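Beta-agarase (Persicobacter, PDB 6AII) probably cleaves the beta-1,4 linkages of agarose as a family GH16 glycoside hydrolase, releasing neoagarobiose. Local coordinates at residues W21-D29 against S110-V118; I44-W52 against W64-S72. All blocks are in the same frame, centred on the assembly; numbering follows the deposited sequence.

Contact 1 (W21-D29 against S110-V118); sequences WKLQADMSD and SKGHVQYPV
M27 reaches into the bend S110-V118 with a folded side chain, while Q24 makes the single direct hydrogen bond of the contact. Followed outward from CB, M27 brings CG 4.1 Å from V114 CG1; SD then lies over the backbone, 3.6 Å from G112 C and just as near S110 CB. The terminal CE settles between S110 OG, at 3.5 Å, and V114 CG1, at 3.8 Å. Bends at chi2 (-66°) and chi3 (-80°) fold the side chain so that SD and CE both meet S110. Q24 is extended, and both hydrogens of its amide are used in its own plane: NE2 donates to H113 O at 2.9 Å and, almost straight, to D26 OD1 on its syn lone pair. The two bonds fix the rotation of the amide about its last torsion, and water 1 bridges Q24 OE1 to Q115 N. D26 adds a water link from OD2 to H113 N. The contact joins the end of edge strand 19-23 to the connection between strands 97-110 and 118-125, across the two sheets of the GH16 beta-sandwich. Its chemistry implies one buried thioether packed on backbone and small side chains, beside amide, carboxylate and water links to backbone groups.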
# COMPACT_ATOMS: atom_id res chain seq x y z
N TRP A 21 4.65 23.07 -2.73
CA TRP A 21 4.64 21.94 -1.80
C TRP A 21 5.68 22.13 -0.71
O TRP A 21 6.81 22.51 -1.00
CB TRP A 21 4.95 20.66 -2.56
CG TRP A 21 3.89 20.25 -3.50
CD1 TRP A 21 3.93 20.26 -4.86
CD2 TRP A 21 2.62 19.70 -3.15
NE1 TRP A 21 2.79 19.72 -5.38
CE2 TRP A 21 1.95 19.42 -4.37
CE3 TRP A 21 1.96 19.44 -1.95
CZ2 TRP A 21 0.68 18.87 -4.40
CZ3 TRP A 21 0.69 18.92 -1.98
CH2 TRP A 21 0.06 18.63 -3.20
N LYS A 22 5.33 21.79 0.52
CA LYS A 22 6.24 21.81 1.63
C LYS A 22 6.40 20.41 2.23
O LYS A 22 5.42 19.75 2.55
CB LYS A 22 5.73 22.77 2.72
CG LYS A 22 6.58 22.76 3.98
CD LYS A 22 6.03 23.51 5.14
CE LYS A 22 6.98 23.43 6.32
NZ LYS A 22 6.52 24.29 7.42
N LEU A 23 7.66 19.98 2.31
CA LEU A 23 7.93 18.62 2.85
C LEU A 23 7.43 18.48 4.28
O LEU A 23 7.69 19.36 5.13
CB LEU A 23 9.42 18.28 2.75
CG LEU A 23 9.75 16.81 3.00
CD1 LEU A 23 9.47 15.92 1.79
CD2 LEU A 23 11.21 16.68 3.39
N GLN A 24 6.69 17.40 4.57
CA GLN A 24 6.32 17.08 5.94
C GLN A 24 7.42 16.21 6.53
O GLN A 24 7.51 14.99 6.28
CB GLN A 24 4.93 16.44 6.00
CG GLN A 24 4.46 16.17 7.44
CD GLN A 24 3.05 15.66 7.56
OE1 GLN A 24 2.18 16.03 6.75
NE2 GLN A 24 2.82 14.82 8.55
N ALA A 25 8.30 16.81 7.33
CA ALA A 25 9.53 16.09 7.78
C ALA A 25 9.25 14.79 8.55
O ALA A 25 10.03 13.86 8.41
CB ALA A 25 10.34 17.04 8.62
N ASP A 26 8.21 14.72 9.37
CA ASP A 26 8.04 13.61 10.29
C ASP A 26 7.53 12.36 9.56
O ASP A 26 7.51 11.28 10.14
CB ASP A 26 7.15 13.95 11.47
CG ASP A 26 5.68 14.10 11.20
OD1 ASP A 26 5.28 14.30 10.05
OD2 ASP A 26 4.94 14.12 12.18
N MET A 27 7.21 12.52 8.30
CA MET A 27 6.63 11.39 7.51
C MET A 27 7.46 11.17 6.24
O MET A 27 6.98 10.53 5.32
CB MET A 27 5.18 11.70 7.11
CG MET A 27 4.19 11.66 8.27
SD MET A 27 4.04 9.99 8.91
CE MET A 27 2.91 9.30 7.69
N SER A 28 8.68 11.72 6.15
CA SER A 28 9.52 11.66 4.99
C SER A 28 10.89 11.09 5.36
O SER A 28 11.44 11.44 6.44
CB SER A 28 9.69 13.03 4.28
OG SER A 28 8.44 13.62 3.94
N ASP A 29 11.44 10.19 4.53
CA ASP A 29 12.69 9.51 4.85
C ASP A 29 13.24 8.89 3.58
O ASP A 29 12.45 8.22 2.87
CB ASP A 29 12.46 8.45 5.93
CG ASP A 29 13.72 7.93 6.60
OD1 ASP A 29 14.83 8.08 6.05
OD2 ASP A 29 13.55 7.45 7.75
N SER A 110 3.76 4.16 10.62
CA SER A 110 4.33 5.45 10.99
C SER A 110 3.93 5.86 12.40
O SER A 110 2.88 5.46 12.88
CB SER A 110 3.89 6.54 10.04
OG SER A 110 2.51 6.79 10.09
N LYS A 111 4.82 6.62 13.02
CA LYS A 111 4.47 7.35 14.24
C LYS A 111 3.53 8.51 13.90
O LYS A 111 2.55 8.75 14.60
CB LYS A 111 5.74 7.89 14.91
CG LYS A 111 5.40 8.64 16.21
CD LYS A 111 6.62 9.21 16.85
CE LYS A 111 7.36 8.19 17.66
NZ LYS A 111 8.59 8.78 18.25
N GLY A 112 3.81 9.24 12.84
CA GLY A 112 3.05 10.40 12.49
C GLY A 112 1.80 10.09 11.69
O GLY A 112 1.51 8.91 11.37
N HIS A 113 1.05 11.18 11.45
CA HIS A 113 -0.15 11.15 10.71
C HIS A 113 -0.10 12.12 9.52
O HIS A 113 0.60 13.16 9.54
CB HIS A 113 -1.40 11.51 11.55
CG HIS A 113 -1.70 10.55 12.63
ND1 HIS A 113 -0.97 10.50 13.81
CD2 HIS A 113 -2.70 9.65 12.76
CE1 HIS A 113 -1.47 9.54 14.59
NE2 HIS A 113 -2.56 9.03 13.98
N VAL A 114 -0.94 11.84 8.54
CA VAL A 114 -1.25 12.82 7.52
C VAL A 114 -2.76 13.09 7.49
O VAL A 114 -3.56 12.27 7.94
CB VAL A 114 -0.75 12.37 6.14
CG1 VAL A 114 0.74 12.08 6.15
CG2 VAL A 114 -1.48 11.15 5.66
N GLN A 115 -3.11 14.25 6.96
CA GLN A 115 -4.48 14.66 6.74
C GLN A 115 -4.54 15.57 5.53
O GLN A 115 -3.58 16.37 5.27
CB GLN A 115 -5.00 15.38 8.01
CG GLN A 115 -6.41 15.88 7.88
CD GLN A 115 -6.90 16.45 9.19
OE1 GLN A 115 -6.19 17.25 9.82
NE2 GLN A 115 -8.09 16.04 9.59
N TYR A 116 -5.66 15.55 4.83
CA TYR A 116 -5.84 16.36 3.66
C TYR A 116 -5.62 17.83 4.04
O TYR A 116 -5.95 18.18 5.18
CB TYR A 116 -7.24 16.24 3.07
CG TYR A 116 -8.35 16.92 3.86
CD1 TYR A 116 -8.91 16.28 4.93
CD2 TYR A 116 -8.68 18.23 3.61
CE1 TYR A 116 -9.85 16.92 5.73
CE2 TYR A 116 -9.61 18.88 4.40
CZ TYR A 116 -10.19 18.22 5.45
OH TYR A 116 -11.15 18.81 6.26
N PRO A 117 -5.20 18.66 3.11
CA PRO A 117 -4.62 18.38 1.80
C PRO A 117 -3.19 17.84 1.96
O PRO A 117 -2.27 18.41 2.64
CB PRO A 117 -4.67 19.70 1.01
CG PRO A 117 -4.56 20.75 2.09
CD PRO A 117 -5.11 20.12 3.36
N VAL A 118 -2.91 16.68 1.36
CA VAL A 118 -1.58 16.09 1.51
C VAL A 118 -1.27 15.16 0.33
O VAL A 118 -2.16 14.50 -0.17
CB VAL A 118 -1.49 15.31 2.81
CG1 VAL A 118 -2.50 14.17 2.87
CG2 VAL A 118 -0.09 14.80 3.11
O HOH W 1 -0.57 16.09 6.75
O HOH W 2 6.44 9.08 11.46
O HOH W 3 2.30 13.74 12.22

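Contact 2 (I44-W52 against W64-S72); sequences IAGKWKNFW and WRHENVSVS
The ring of F51 lies against that of H66 in an offset stack, centroids 4.3 Å apart and planes at 27°. The fit is lopsided: F51 CD1 sits over the centre of the imidazole, whereas H66 CE1 covers only the rim of the phenyl face. With CG anti to the backbone N (chi1 -153°), F51 swings its far edge into the notch at W64, where CE1 meets W64 O near the ring plane at 3.3 Å and W64 CB at 3.8 Å. N50 fills the next hollow, its OD1 at the imidazole edge 3.3 Å from H66 CD2; that oxygen also accepts from T42 N. Water 5 fits between N50 ND2 and the carbonyls of H66 and V69. Replacing H66 by an alanine would probably open a gap over the F51 face and free the phenyl ring to shift. These segments belong to the jelly-roll sandwich of GH16 enzymes: strand 48-49 lies in one sheet and strand 69-72 in the other, and a classic beta bulge, K47 and W48 both facing I44, marks the pairing of strands 43-44 and 48-49. I44 is the bump facing strand 69-72, with CD1 3.7 Å from V69 CG1 and CG2 4.0 Å from V71 CG2, one branch to each valine. At the other end the indole of W52 takes W64 CZ3 over one face, 3.6 Å from W52 CG, the two ring systems inclined at 31°. C107 of strand 97-110 touches both tryptophans, and W64 NE1 donates to I286 O.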
# COMPACT_ATOMS: atom_id res chain seq x y z
N ILE A 44 12.04 3.26 14.10
CA ILE A 44 13.23 3.47 13.29
C ILE A 44 13.25 4.95 12.91
O ILE A 44 12.29 5.52 12.41
CB ILE A 44 13.24 2.55 12.06
CG1 ILE A 44 13.12 1.09 12.43
CG2 ILE A 44 14.44 2.80 11.19
CD1 ILE A 44 12.79 0.14 11.30
N ALA A 45 14.40 5.57 13.23
CA ALA A 45 14.66 6.98 12.98
C ALA A 45 13.67 7.87 13.72
O ALA A 45 13.45 9.01 13.31
CB ALA A 45 14.64 7.28 11.49
N GLY A 46 13.01 7.33 14.74
CA GLY A 46 11.96 8.02 15.42
C GLY A 46 10.66 8.13 14.62
O GLY A 46 9.71 8.80 15.06
N LYS A 47 10.55 7.44 13.47
CA LYS A 47 9.44 7.64 12.57
C LYS A 47 8.65 6.37 12.18
O LYS A 47 7.49 6.50 11.84
CB LYS A 47 9.93 8.23 11.25
CG LYS A 47 10.53 9.62 11.35
CD LYS A 47 11.10 10.15 10.04
CE LYS A 47 11.75 11.50 10.25
NZ LYS A 47 12.42 11.97 9.02
N TRP A 48 9.28 5.23 12.15
CA TRP A 48 8.70 4.03 11.51
C TRP A 48 8.75 2.87 12.52
O TRP A 48 9.83 2.30 12.75
CB TRP A 48 9.49 3.65 10.23
CG TRP A 48 9.80 4.82 9.35
CD1 TRP A 48 11.02 5.39 9.15
CD2 TRP A 48 8.86 5.63 8.62
NE1 TRP A 48 10.92 6.48 8.34
CE2 TRP A 48 9.61 6.65 7.98
CE3 TRP A 48 7.47 5.56 8.39
CZ2 TRP A 48 9.03 7.61 7.16
CZ3 TRP A 48 6.91 6.54 7.60
CH2 TRP A 48 7.68 7.53 6.98
N LYS A 49 7.57 2.46 13.02
CA LYS A 49 7.55 1.34 13.92
C LYS A 49 7.80 0.06 13.15
O LYS A 49 7.16 -0.13 12.12
CB LYS A 49 6.19 1.18 14.62
CG LYS A 49 6.15 0.20 15.81
CD LYS A 49 4.73 0.00 16.26
CE LYS A 49 4.49 -0.64 17.60
NZ LYS A 49 3.07 -1.06 17.69
N ASN A 50 8.69 -0.79 13.65
CA ASN A 50 9.00 -2.09 13.04
C ASN A 50 7.97 -3.18 13.34
O ASN A 50 8.34 -4.34 13.40
CB ASN A 50 10.40 -2.57 13.38
CG ASN A 50 10.66 -2.82 14.85
OD1 ASN A 50 9.80 -2.49 15.67
ND2 ASN A 50 11.81 -3.41 15.15
N PHE A 51 6.72 -2.82 13.43
CA PHE A 51 5.69 -3.78 13.58
C PHE A 51 4.35 -3.18 13.20
O PHE A 51 4.21 -1.97 12.98
CB PHE A 51 5.64 -4.27 15.04
CG PHE A 51 5.09 -5.67 15.16
CD1 PHE A 51 5.85 -6.76 14.73
CD2 PHE A 51 3.83 -5.90 15.66
CE1 PHE A 51 5.33 -8.05 14.79
CE2 PHE A 51 3.30 -7.20 15.71
CZ PHE A 51 4.07 -8.27 15.34
N TRP A 52 3.30 -4.02 13.25
CA TRP A 52 1.91 -3.62 13.20
C TRP A 52 1.57 -2.76 14.43
O TRP A 52 2.35 -2.76 15.37
CB TRP A 52 1.09 -4.91 13.11
CG TRP A 52 -0.39 -4.78 13.17
CD1 TRP A 52 -1.25 -5.28 14.13
CD2 TRP A 52 -1.22 -4.26 12.14
NE1 TRP A 52 -2.55 -4.99 13.79
CE2 TRP A 52 -2.56 -4.39 12.56
CE3 TRP A 52 -0.96 -3.65 10.91
CZ2 TRP A 52 -3.64 -3.99 11.79
CZ3 TRP A 52 -2.04 -3.21 10.17
CH2 TRP A 52 -3.35 -3.38 10.59
N TRP A 64 4.17 -11.70 11.20
CA TRP A 64 4.95 -10.45 11.27
C TRP A 64 5.91 -10.57 12.43
O TRP A 64 5.49 -11.06 13.51
CB TRP A 64 4.07 -9.23 11.44
CG TRP A 64 3.31 -8.85 10.22
CD1 TRP A 64 3.70 -8.96 8.92
CD2 TRP A 64 1.99 -8.33 10.20
NE1 TRP A 64 2.71 -8.51 8.10
CE2 TRP A 64 1.65 -8.12 8.85
CE3 TRP A 64 1.07 -7.96 11.19
CZ2 TRP A 64 0.44 -7.58 8.45
CZ3 TRP A 64 -0.15 -7.46 10.78
CH2 TRP A 64 -0.46 -7.25 9.44
N ARG A 65 7.16 -10.19 12.20
CA ARG A 65 8.18 -10.27 13.23
C ARG A 65 8.95 -8.96 13.17
O ARG A 65 9.29 -8.51 12.09
CB ARG A 65 9.12 -11.44 12.98
CG ARG A 65 8.49 -12.82 13.19
CD ARG A 65 8.09 -13.02 14.64
NE ARG A 65 7.50 -14.34 14.88
CZ ARG A 65 6.19 -14.59 14.96
NH1 ARG A 65 5.27 -13.66 14.71
NH2 ARG A 65 5.82 -15.84 15.34
N HIS A 66 9.29 -8.44 14.34
CA HIS A 66 10.07 -7.21 14.39
C HIS A 66 11.37 -7.36 13.58
O HIS A 66 11.79 -6.39 12.86
CB HIS A 66 10.47 -6.89 15.85
CG HIS A 66 9.29 -6.52 16.68
ND1 HIS A 66 8.65 -7.44 17.52
CD2 HIS A 66 8.55 -5.40 16.74
CE1 HIS A 66 7.60 -6.87 18.06
NE2 HIS A 66 7.55 -5.60 17.67
N GLU A 67 12.03 -8.51 13.64
CA GLU A 67 13.33 -8.70 13.03
C GLU A 67 13.27 -8.90 11.51
O GLU A 67 14.28 -9.18 10.88
CB GLU A 67 14.07 -9.89 13.66
CG GLU A 67 13.30 -11.20 13.62
CD GLU A 67 12.47 -11.51 14.85
OE1 GLU A 67 11.81 -10.60 15.41
OE2 GLU A 67 12.39 -12.73 15.17
N ASN A 68 12.08 -8.77 10.92
CA ASN A 68 11.91 -8.89 9.46
C ASN A 68 11.79 -7.49 8.83
O ASN A 68 11.41 -7.39 7.66
CB ASN A 68 10.71 -9.77 9.10
CG ASN A 68 11.09 -11.24 9.15
OD1 ASN A 68 11.49 -11.74 10.23
ND2 ASN A 68 11.02 -11.97 8.03
N VAL A 69 12.19 -6.46 9.58
CA VAL A 69 12.32 -5.10 9.03
C VAL A 69 13.75 -4.62 9.31
O VAL A 69 14.23 -4.66 10.43
CB VAL A 69 11.30 -4.12 9.65
CG1 VAL A 69 11.52 -2.67 9.17
CG2 VAL A 69 9.85 -4.50 9.40
N SER A 70 14.40 -4.05 8.30
CA SER A 70 15.74 -3.45 8.51
C SER A 70 15.87 -2.28 7.53
O SER A 70 15.00 -2.04 6.71
CB SER A 70 16.83 -4.47 8.30
OG SER A 70 16.86 -4.89 6.95
N VAL A 71 16.96 -1.56 7.67
CA VAL A 71 17.32 -0.51 6.71
C VAL A 71 18.77 -0.69 6.37
O VAL A 71 19.63 -0.75 7.24
CB VAL A 71 17.03 0.92 7.21
CG1 VAL A 71 17.32 1.91 6.09
CG2 VAL A 71 15.61 1.12 7.71
N SER A 72 19.05 -0.79 5.08
CA SER A 72 20.43 -1.02 4.60
C SER A 72 20.48 -0.72 3.11
O SER A 72 19.46 -0.80 2.39
CB SER A 72 20.98 -2.43 4.84
OG SER A 72 20.25 -3.37 4.09
O HOH W 4 7.52 -6.30 11.39
O HOH W 5 13.72 -4.54 13.08

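Both contacts join parts of the two facing sheets, and both involve the strand 97-110 region, yet they differ in depth and chemistry. Contact 2 is the more buried and the larger, 505 Å² against 312 Å², and holds by aromatic and aliphatic shape with no direct hydrogen bond between its segments. Contact 1 is partly buried and relies more on polar and water-mediated links to backbone. Contact 2 is nested within the loop that contact 1 closes, and the two meet directly, since K47 NZ probably bonds to S28 O and W48 NE1 to D29 OD2. The calcium ion, bound by D30 just past 21-29 and by G74 just past 64-72, lies about 7 Å from the V71 side chain.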